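Local coordinates for protein CRISPR system Cmr subunit Cmr6 (Pyrococcus furiosus, PDB 4W8V) that binds RNA as the Cmr6 subunit that, together with Cmr1, caps the type III-B Cmr ribonucleoprotein complex of CRISPR antiviral defence, at residues S11-T16 and R210-T215; V143-I148 and L204-G209; Y64-E69 and R108-F113. All coordinates share one frame; numbering follows the deposited sequence.

Interactions 1 and 2 both reach one antiparallel sheet, in which strand 202-209 lies between strands 143-149 and 13-21. Their centres are 11 Å apart, and they touch through the probable hydrogen bonds His13 N to Gly209 O and Ile15 N to Val207 O. Strand 202-209 leads directly into helix 212-228, so interaction 1 follows where interaction 2 ends. Interaction 3 joins two helices, 52-68 and 108-116; its centre is about 24 Å from that of interaction 1 and 23 Å from that of interaction 2. Along the chain, interaction 3 closes before interaction 2 opens, and both are nested within the loop closed by interaction 1. Sheet and helices thus build one RAMP-superfamily piece of Cmr6.

Interaction 1 (S11-T16 and R210-T215); sequences SLHAIT and RDRELT
The start of strand 13-21 runs past the turn that links strand 202-209 to helix 212-228, and the CA atoms of Leu12 and Arg210 lie 5.1 Å apart. This is a strand-to-helix junction of the RAMP fold, where two inner strands of the sheet, 13-21 and 202-209, meet the start of helix 212-228. Asp211 is the N-cap of the helix. Its OD1 takes weak bonds from the N of Glu213 and of Leu214, while OD2 forms a salt bridge with Arg131.

His13 carries the polar link. Its CG is anti to the carbonyl carbon (chi1 -71°), and the ring reaches toward the turn. ND1 donates to Arg210 O at 2.8 Å. The oxygen lies in the imidazole plane, but the donor sits above the carbonyl plane, and the N-H...O angle is only 137°. Arg212 CB covers one face of the same ring in a CH-pi contact, 3.8 Å from the centroid. The extended Arg212 chain then brings its guanidinium past CD2 of His13, with the two planes 76° apart.

Ile15 CD1 rests over one face of that guanidinium, toward its rim. Ile15 CG1 meets Thr215 CG2 at 3.7 Å. Ile15 also touches Phe219 of helix 212-228. Thr215 is fixed in rotation by its hydroxyl: OG1 donates to Asp211 O at 2.8 Å, and Thr215 N reaches that same oxygen from the opposite face of the carbonyl plane.

Interaction 2 (V143-I148 and L204-G209); sequences VFFDAI and LVAVGG
Segments 143-148 and 204-209 run antiparallel, their directions 170° apart, as two short ladders whose register shifts by one residue between Phe144 and Ile148. Val143 and Gly208 form a hydrogen-bonded pair, with Val143 N to Gly208 O at 2.7 Å. Ile148 and Leu204 form another, with Leu204 N to Ile148 O also at 2.7 Å.

Between them the backbones part. Phe145 N gives only a weak bond to Ala206 O, and two waters bridge the strands. One donates to the carbonyl oxygens of Phe145 and Ala206. The other donates to Phe145 O and accepts from Ala206 N at 2.7 Å, so that N-H is satisfied despite the break.

The Phe145 ring has its edge at the backbone of Ala206. Phe145 CD2 meets Ala206 CB at 3.8 Å, and Phe145 CE2 passes 3.7 Å from Gly208 N. Val143 CG1 sits over one face of this ring, toward the rim. Val143, Ile148 and Leu204 share a face of the sheet. Ile148 and Leu204 lie side by side there, Ile148 CG1 to Leu204 CB 3.9 Å.

Phe144 and Val207 are on the other face, pointing the same way, with Phe144 CD2 and Val207 CG1 3.9 Å apart. There Phe144 meets Ile55 and Val222, and Val207 meets Phe219. The whole is an outer strand with a water-bridged irregularity, joined to an antiparallel sheet that carries helices on one face, as in the ferredoxin-like folds of RAMP proteins.

Interaction 3 (Y64-E69 and R108-F113); sequences YYVLAE and RLCKEF
Two helices of the RAMP domain, 52-68 and 108-116, pack across each other in a helix-helix crossing. The axes of residues 64-68 and 108-113 come within 9.1 Å, at a signed crossing angle of -101°, so they meet nearly at right angles. Val66 is the central side chain of the contact. The CA atoms of Val66 and Cys110 are 5.1 Å apart.

Val66 divides its two methyls between different partners. CG1, anti to the backbone N (chi1 161°), reaches the Phe113 ring, 3.6 Å from Phe113 CD1. CG2 turns to the backbone of the other helix and lies 3.6 Å from Leu109 O. It also meets Leu109 CB. The sulfur of Cys110 is more distant from the valine, with Cys110 SG to Val66 CG1 at 4.2 Å.

Phe113 is buried. It also touches Ile125 and Leu129 of helix 122-133 and Leu221 of helix 212-228, which ties the crossing into the helical layer. Beside Val66, Tyr65 meets the end of Leu109: Tyr65 CE1 is 3.9 Å from Leu109 CD1, and the two side chains cross at about a right angle.

Glu69 is the last residue of 64-69. Its chain is extended beyond CG, which carries the carboxylate to the start of helix 108-116. OE2 accepts a hydrogen bond from Ser107 OG. Both carboxylate oxygens of Glu69, OE1 and OE2, lie 3.4 Å from Cys110 CB.

Interaction 1 (S11-T16 and R210-T215)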
loop_
_atom_site.group_PDB
_atom_site.type_symbol
_atom_site.label_atom_id
_atom_site.label_comp_id
_atom_site.label_asym_id
_atom_site.label_seq_id
_atom_site.Cartn_x
_atom_site.Cartn_y
_atom_site.Cartn_z
ATOM N N SER A 11 14.996 5.502 -18.227
ATOM C CA SER A 11 14.103 5.938 -19.311
ATOM C C SER A 11 12.632 5.834 -18.892
ATOM O O SER A 11 11.723 6.060 -19.695
ATOM C CB SER A 11 14.335 5.139 -20.603
ATOM O OG SER A 11 13.677 3.884 -20.553
ATOM N N LEU A 12 12.410 5.491 -17.627
ATOM C CA LEU A 12 11.079 5.479 -17.042
ATOM C C LEU A 12 10.654 6.877 -16.609
ATOM O O LEU A 12 11.488 7.695 -16.236
ATOM C CB LEU A 12 11.030 4.539 -15.829
ATOM C CG LEU A 12 10.555 3.089 -15.945
ATOM C CD1 LEU A 12 10.539 2.611 -17.387
ATOM C CD2 LEU A 12 11.452 2.204 -15.090
ATOM N N HIS A 13 9.352 7.142 -16.649
ATOM C CA HIS A 13 8.794 8.342 -16.041
ATOM C C HIS A 13 8.688 8.139 -14.539
ATOM O O HIS A 13 8.027 7.210 -14.080
ATOM C CB HIS A 13 7.417 8.665 -16.622
ATOM C CG HIS A 13 7.456 9.167 -18.031
ATOM N ND1 HIS A 13 7.057 8.401 -19.105
ATOM C CD2 HIS A 13 7.847 10.360 -18.541
ATOM C CE1 HIS A 13 7.201 9.102 -20.219
ATOM N NE2 HIS A 13 7.678 10.290 -19.902
ATOM N N ALA A 14 9.337 8.997 -13.765
ATOM C CA ALA A 14 9.276 8.858 -12.318
ATOM C C ALA A 14 8.420 9.951 -11.682
ATOM O O ALA A 14 8.859 11.090 -11.568
ATOM C CB ALA A 14 10.676 8.875 -11.724
ATOM N N ILE A 15 7.210 9.592 -11.254
ATOM C CA ILE A 15 6.365 10.528 -10.518
ATOM C C ILE A 15 6.729 10.455 -9.041
ATOM O O ILE A 15 6.678 9.384 -8.438
ATOM C CB ILE A 15 4.861 10.232 -10.692
ATOM C CG1 ILE A 15 4.519 9.976 -12.163
ATOM C CG2 ILE A 15 4.031 11.372 -10.122
ATOM C CD1 ILE A 15 4.890 11.118 -13.098
ATOM N N THR A 16 7.116 11.582 -8.454
ATOM C CA THR A 16 7.490 11.586 -7.050
ATOM C C THR A 16 6.777 12.644 -6.228
ATOM O O THR A 16 6.232 13.610 -6.760
ATOM C CB THR A 16 8.997 11.795 -6.874
ATOM O OG1 THR A 16 9.316 13.189 -7.018
ATOM C CG2 THR A 16 9.781 10.974 -7.884
ATOM N N ARG A 210 6.766 3.489 -18.267
ATOM C CA ARG A 210 6.894 4.115 -19.577
ATOM C C ARG A 210 5.694 4.997 -19.868
ATOM O O ARG A 210 5.838 6.132 -20.316
ATOM C CB ARG A 210 7.030 3.064 -20.675
ATOM C CG ARG A 210 8.143 2.066 -20.462
ATOM C CD ARG A 210 7.631 0.674 -20.769
ATOM N NE ARG A 210 8.700 -0.284 -21.014
ATOM C CZ ARG A 210 9.182 -0.564 -22.220
ATOM N NH1 ARG A 210 8.695 0.050 -23.293
ATOM N NH2 ARG A 210 10.153 -1.457 -22.355
ATOM N N ASP A 211 4.508 4.450 -19.625
ATOM C CA ASP A 211 3.266 5.184 -19.808
ATOM C C ASP A 211 3.145 6.223 -18.708
ATOM O O ASP A 211 2.917 5.886 -17.547
ATOM C CB ASP A 211 2.070 4.229 -19.792
ATOM C CG ASP A 211 0.813 4.849 -20.371
ATOM O OD1 ASP A 211 0.683 6.095 -20.344
ATOM O OD2 ASP A 211 -0.049 4.083 -20.855
ATOM N N ARG A 212 3.305 7.489 -19.065
ATOM C CA ARG A 212 3.267 8.543 -18.064
ATOM C C ARG A 212 1.897 8.695 -17.400
ATOM O O ARG A 212 1.809 8.878 -16.187
ATOM C CB ARG A 212 3.682 9.875 -18.672
ATOM C CG ARG A 212 3.609 11.004 -17.682
ATOM C CD ARG A 212 4.175 12.292 -18.235
ATOM N NE ARG A 212 4.068 13.362 -17.246
ATOM C CZ ARG A 212 4.996 13.634 -16.332
ATOM N NH1 ARG A 212 6.116 12.922 -16.285
ATOM N NH2 ARG A 212 4.805 14.624 -15.470
ATOM N N GLU A 213 0.829 8.629 -18.185
ATOM C CA GLU A 213 -0.496 8.842 -17.625
ATOM C C GLU A 213 -0.925 7.652 -16.766
ATOM O O GLU A 213 -1.632 7.824 -15.773
ATOM C CB GLU A 213 -1.527 9.101 -18.724
ATOM N N LEU A 214 -0.499 6.451 -17.146
ATOM C CA LEU A 214 -0.784 5.274 -16.342
ATOM C C LEU A 214 -0.041 5.374 -15.013
ATOM O O LEU A 214 -0.606 5.108 -13.953
ATOM C CB LEU A 214 -0.392 3.989 -17.072
ATOM C CG LEU A 214 -0.781 2.730 -16.292
ATOM C CD1 LEU A 214 -2.264 2.431 -16.491
ATOM C CD2 LEU A 214 0.088 1.527 -16.648
ATOM N N THR A 215 1.223 5.771 -15.080
ATOM C CA THR A 215 2.059 5.895 -13.898
ATOM C C THR A 215 1.512 6.960 -12.955
ATOM O O THR A 215 1.538 6.793 -11.732
ATOM C CB THR A 215 3.514 6.224 -14.296
ATOM O OG1 THR A 215 4.021 5.162 -15.110
ATOM C CG2 THR A 215 4.402 6.381 -13.075
#

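Interaction 2 (V143-I148 and L204-G209)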
loop_
_atom_site.group_PDB
_atom_site.type_symbol
_atom_site.label_atom_id
_atom_site.label_comp_id
_atom_site.label_asym_id
_atom_site.label_seq_id
_atom_site.Cartn_x
_atom_site.Cartn_y
_atom_site.Cartn_z
ATOM N N VAL A 143 6.677 0.463 -11.671
ATOM C CA VAL A 143 7.620 0.123 -10.630
ATOM C C VAL A 143 7.189 0.820 -9.359
ATOM O O VAL A 143 6.965 2.035 -9.359
ATOM C CB VAL A 143 9.056 0.548 -11.017
ATOM C CG1 VAL A 143 10.025 0.321 -9.865
ATOM C CG2 VAL A 143 9.500 -0.203 -12.258
ATOM N N PHE A 144 7.042 0.052 -8.288
ATOM C CA PHE A 144 6.743 0.637 -7.001
ATOM C C PHE A 144 8.024 0.737 -6.213
ATOM O O PHE A 144 8.443 -0.231 -5.575
ATOM C CB PHE A 144 5.696 -0.180 -6.250
ATOM C CG PHE A 144 4.315 -0.022 -6.798
ATOM C CD1 PHE A 144 3.877 -0.804 -7.864
ATOM C CD2 PHE A 144 3.450 0.912 -6.253
ATOM C CE1 PHE A 144 2.601 -0.633 -8.376
ATOM C CE2 PHE A 144 2.178 1.077 -6.751
ATOM C CZ PHE A 144 1.759 0.313 -7.821
ATOM N N PHE A 145 8.641 1.920 -6.273
ATOM C CA PHE A 145 9.903 2.174 -5.592
ATOM C C PHE A 145 9.734 2.141 -4.100
ATOM O O PHE A 145 8.639 2.348 -3.569
ATOM C CB PHE A 145 10.503 3.537 -5.978
ATOM C CG PHE A 145 10.919 3.642 -7.416
ATOM C CD1 PHE A 145 12.000 2.926 -7.893
ATOM C CD2 PHE A 145 10.234 4.475 -8.284
ATOM C CE1 PHE A 145 12.382 3.021 -9.211
ATOM C CE2 PHE A 145 10.595 4.579 -9.602
ATOM C CZ PHE A 145 11.678 3.856 -10.075
ATOM N N ASP A 146 10.846 1.908 -3.423
ATOM C CA ASP A 146 10.872 2.013 -1.988
ATOM C C ASP A 146 10.686 3.470 -1.569
ATOM O O ASP A 146 11.161 4.408 -2.241
ATOM C CB ASP A 146 12.175 1.420 -1.452
ATOM C CG ASP A 146 12.289 -0.086 -1.737
ATOM O OD1 ASP A 146 11.497 -0.872 -1.193
ATOM O OD2 ASP A 146 13.140 -0.488 -2.529
ATOM N N ALA A 147 9.961 3.656 -0.474
ATOM C CA ALA A 147 9.783 4.975 0.109
ATOM C C ALA A 147 10.884 5.193 1.115
ATOM O O ALA A 147 11.046 4.396 2.033
ATOM C CB ALA A 147 8.437 5.100 0.758
ATOM N N ILE A 148 11.629 6.281 0.958
ATOM C CA ILE A 148 12.891 6.436 1.670
ATOM C C ILE A 148 12.975 7.750 2.473
ATOM O O ILE A 148 12.522 8.787 2.007
ATOM C CB ILE A 148 14.040 6.332 0.664
ATOM C CG1 ILE A 148 13.804 7.315 -0.495
ATOM C CG2 ILE A 148 14.127 4.921 0.108
ATOM C CD1 ILE A 148 14.504 6.977 -1.759
ATOM N N LEU A 204 10.551 10.178 0.773
ATOM C CA LEU A 204 10.316 10.287 -0.657
ATOM C C LEU A 204 9.544 9.061 -1.156
ATOM O O LEU A 204 9.907 7.931 -0.870
ATOM C CB LEU A 204 11.634 10.421 -1.406
ATOM C CG LEU A 204 11.533 10.870 -2.859
ATOM C CD1 LEU A 204 11.260 12.364 -2.917
ATOM C CD2 LEU A 204 12.809 10.539 -3.579
ATOM N N VAL A 205 8.494 9.304 -1.927
ATOM C CA VAL A 205 7.606 8.263 -2.414
ATOM C C VAL A 205 7.482 8.380 -3.923
ATOM O O VAL A 205 7.239 9.472 -4.442
ATOM C CB VAL A 205 6.210 8.380 -1.780
ATOM C CG1 VAL A 205 5.243 7.380 -2.401
ATOM C CG2 VAL A 205 6.289 8.214 -0.253
ATOM N N ALA A 206 7.647 7.272 -4.640
ATOM C CA ALA A 206 7.681 7.343 -6.092
ATOM C C ALA A 206 7.223 6.077 -6.789
ATOM O O ALA A 206 7.364 4.979 -6.269
ATOM C CB ALA A 206 9.099 7.683 -6.552
ATOM N N VAL A 207 6.708 6.250 -7.999
ATOM C CA VAL A 207 6.391 5.140 -8.881
ATOM C C VAL A 207 6.921 5.462 -10.279
ATOM O O VAL A 207 7.062 6.617 -10.622
ATOM C CB VAL A 207 4.868 4.858 -8.940
ATOM C CG1 VAL A 207 4.335 4.493 -7.559
ATOM C CG2 VAL A 207 4.105 6.038 -9.521
ATOM N N GLY A 208 7.209 4.437 -11.077
ATOM C CA GLY A 208 7.779 4.640 -12.396
ATOM C C GLY A 208 7.206 3.746 -13.478
ATOM O O GLY A 208 6.701 2.661 -13.203
ATOM N N GLY A 209 7.290 4.203 -14.722
ATOM C CA GLY A 209 6.812 3.428 -15.850
ATOM C C GLY A 209 6.952 4.184 -17.151
ATOM O O GLY A 209 7.223 5.380 -17.153
HETATM O O HOH W 1 5.940 2.901 -4.530
HETATM O O HOH W 2 8.435 5.145 -3.097
#

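Interaction 3 (Y64-E69 and R108-F113)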
loop_
_atom_site.group_PDB
_atom_site.type_symbol
_atom_site.label_atom_id
_atom_site.label_comp_id
_atom_site.label_asym_id
_atom_site.label_seq_id
_atom_site.Cartn_x
_atom_site.Cartn_y
_atom_site.Cartn_z
ATOM N N TYR A 64 -9.009 -3.453 -4.433
ATOM C CA TYR A 64 -9.870 -4.633 -4.323
ATOM C C TYR A 64 -11.051 -4.281 -3.443
ATOM O O TYR A 64 -12.143 -4.798 -3.616
ATOM C CB TYR A 64 -9.132 -5.834 -3.741
ATOM C CG TYR A 64 -7.844 -6.184 -4.432
ATOM C CD1 TYR A 64 -7.655 -5.913 -5.776
ATOM C CD2 TYR A 64 -6.808 -6.786 -3.732
ATOM C CE1 TYR A 64 -6.478 -6.231 -6.398
ATOM C CE2 TYR A 64 -5.633 -7.114 -4.348
ATOM C CZ TYR A 64 -5.471 -6.837 -5.680
ATOM O OH TYR A 64 -4.293 -7.161 -6.294
ATOM N N TYR A 65 -10.795 -3.400 -2.484
ATOM C CA TYR A 65 -11.807 -2.931 -1.566
ATOM C C TYR A 65 -12.871 -2.119 -2.297
ATOM O O TYR A 65 -14.075 -2.330 -2.117
ATOM C CB TYR A 65 -11.153 -2.110 -0.466
ATOM C CG TYR A 65 -12.082 -1.574 0.588
ATOM C CD1 TYR A 65 -12.686 -0.321 0.448
ATOM C CD2 TYR A 65 -12.328 -2.294 1.742
ATOM C CE1 TYR A 65 -13.530 0.183 1.427
ATOM C CE2 TYR A 65 -13.171 -1.804 2.728
ATOM C CZ TYR A 65 -13.764 -0.566 2.569
ATOM O OH TYR A 65 -14.596 -0.086 3.556
ATOM N N VAL A 66 -12.422 -1.191 -3.127
ATOM C CA VAL A 66 -13.323 -0.348 -3.893
ATOM C C VAL A 66 -14.102 -1.169 -4.924
ATOM O O VAL A 66 -15.318 -1.016 -5.061
ATOM C CB VAL A 66 -12.533 0.785 -4.591
ATOM C CG1 VAL A 66 -13.331 1.387 -5.727
ATOM C CG2 VAL A 66 -12.126 1.834 -3.571
ATOM N N LEU A 67 -13.408 -2.054 -5.635
ATOM C CA LEU A 67 -14.030 -2.813 -6.719
ATOM C C LEU A 67 -15.028 -3.851 -6.217
ATOM O O LEU A 67 -15.862 -4.335 -6.986
ATOM C CB LEU A 67 -12.964 -3.492 -7.579
ATOM C CG LEU A 67 -12.360 -2.577 -8.652
ATOM C CD1 LEU A 67 -11.266 -3.284 -9.451
ATOM C CD2 LEU A 67 -13.460 -2.080 -9.570
ATOM N N ALA A 68 -14.932 -4.196 -4.936
ATOM C CA ALA A 68 -15.897 -5.091 -4.312
ATOM C C ALA A 68 -17.280 -4.437 -4.326
ATOM O O ALA A 68 -18.301 -5.111 -4.406
ATOM C CB ALA A 68 -15.471 -5.438 -2.887
ATOM N N GLU A 69 -17.304 -3.110 -4.259
ATOM C CA GLU A 69 -18.549 -2.363 -4.346
ATOM C C GLU A 69 -19.171 -2.454 -5.752
ATOM O O GLU A 69 -20.339 -2.112 -5.933
ATOM C CB GLU A 69 -18.320 -0.895 -3.972
ATOM C CG GLU A 69 -17.518 -0.670 -2.695
ATOM C CD GLU A 69 -17.316 0.813 -2.360
ATOM O OE1 GLU A 69 -18.269 1.607 -2.522
ATOM O OE2 GLU A 69 -16.202 1.180 -1.936
ATOM N N ARG A 108 -16.604 6.772 0.156
ATOM C CA ARG A 108 -15.680 7.861 -0.131
ATOM C C ARG A 108 -14.501 7.335 -0.943
ATOM O O ARG A 108 -14.118 7.925 -1.950
ATOM C CB ARG A 108 -15.190 8.511 1.161
ATOM C CG ARG A 108 -14.477 9.834 0.979
ATOM C CD ARG A 108 -13.985 10.286 2.327
ATOM N NE ARG A 108 -13.229 9.220 2.967
ATOM C CZ ARG A 108 -11.912 9.078 2.866
ATOM N NH1 ARG A 108 -11.203 9.957 2.159
ATOM N NH2 ARG A 108 -11.303 8.062 3.475
ATOM N N LEU A 109 -13.951 6.202 -0.515
ATOM C CA LEU A 109 -12.806 5.618 -1.210
ATOM C C LEU A 109 -13.182 5.280 -2.645
ATOM O O LEU A 109 -12.391 5.467 -3.563
ATOM C CB LEU A 109 -12.301 4.370 -0.479
ATOM C CG LEU A 109 -11.636 4.609 0.876
ATOM C CD1 LEU A 109 -11.190 3.290 1.491
ATOM C CD2 LEU A 109 -10.453 5.561 0.745
ATOM N N CYS A 110 -14.406 4.797 -2.834
ATOM C CA CYS A 110 -14.914 4.532 -4.171
ATOM C C CYS A 110 -15.005 5.813 -5.006
ATOM O O CYS A 110 -14.613 5.816 -6.167
ATOM C CB CYS A 110 -16.275 3.857 -4.096
ATOM S SG CYS A 110 -16.948 3.436 -5.698
ATOM N N LYS A 111 -15.519 6.891 -4.413
ATOM C CA LYS A 111 -15.604 8.181 -5.095
ATOM C C LYS A 111 -14.214 8.637 -5.535
ATOM O O LYS A 111 -14.008 9.004 -6.688
ATOM C CB LYS A 111 -16.227 9.262 -4.195
ATOM C CG LYS A 111 -17.610 8.972 -3.648
ATOM C CD LYS A 111 -18.706 9.330 -4.634
ATOM C CE LYS A 111 -20.099 9.139 -4.028
ATOM N NZ LYS A 111 -20.374 10.076 -2.900
ATOM N N GLU A 112 -13.266 8.604 -4.603
ATOM C CA GLU A 112 -11.893 9.025 -4.861
ATOM C C GLU A 112 -11.267 8.201 -5.969
ATOM O O GLU A 112 -10.552 8.720 -6.819
ATOM C CB GLU A 112 -11.045 8.907 -3.594
ATOM C CG GLU A 112 -11.387 9.901 -2.502
ATOM C CD GLU A 112 -10.675 11.226 -2.682
ATOM O OE1 GLU A 112 -10.670 11.755 -3.814
ATOM O OE2 GLU A 112 -10.107 11.730 -1.691
ATOM N N PHE A 113 -11.544 6.908 -5.942
ATOM C CA PHE A 113 -11.046 5.981 -6.947
ATOM C C PHE A 113 -11.500 6.375 -8.345
ATOM O O PHE A 113 -10.717 6.389 -9.284
ATOM C CB PHE A 113 -11.526 4.574 -6.620
ATOM C CG PHE A 113 -11.140 3.548 -7.630
ATOM C CD1 PHE A 113 -12.051 3.115 -8.580
ATOM C CD2 PHE A 113 -9.870 2.996 -7.619
ATOM C CE1 PHE A 113 -11.702 2.155 -9.502
ATOM C CE2 PHE A 113 -9.515 2.027 -8.536
ATOM C CZ PHE A 113 -10.431 1.607 -9.481
#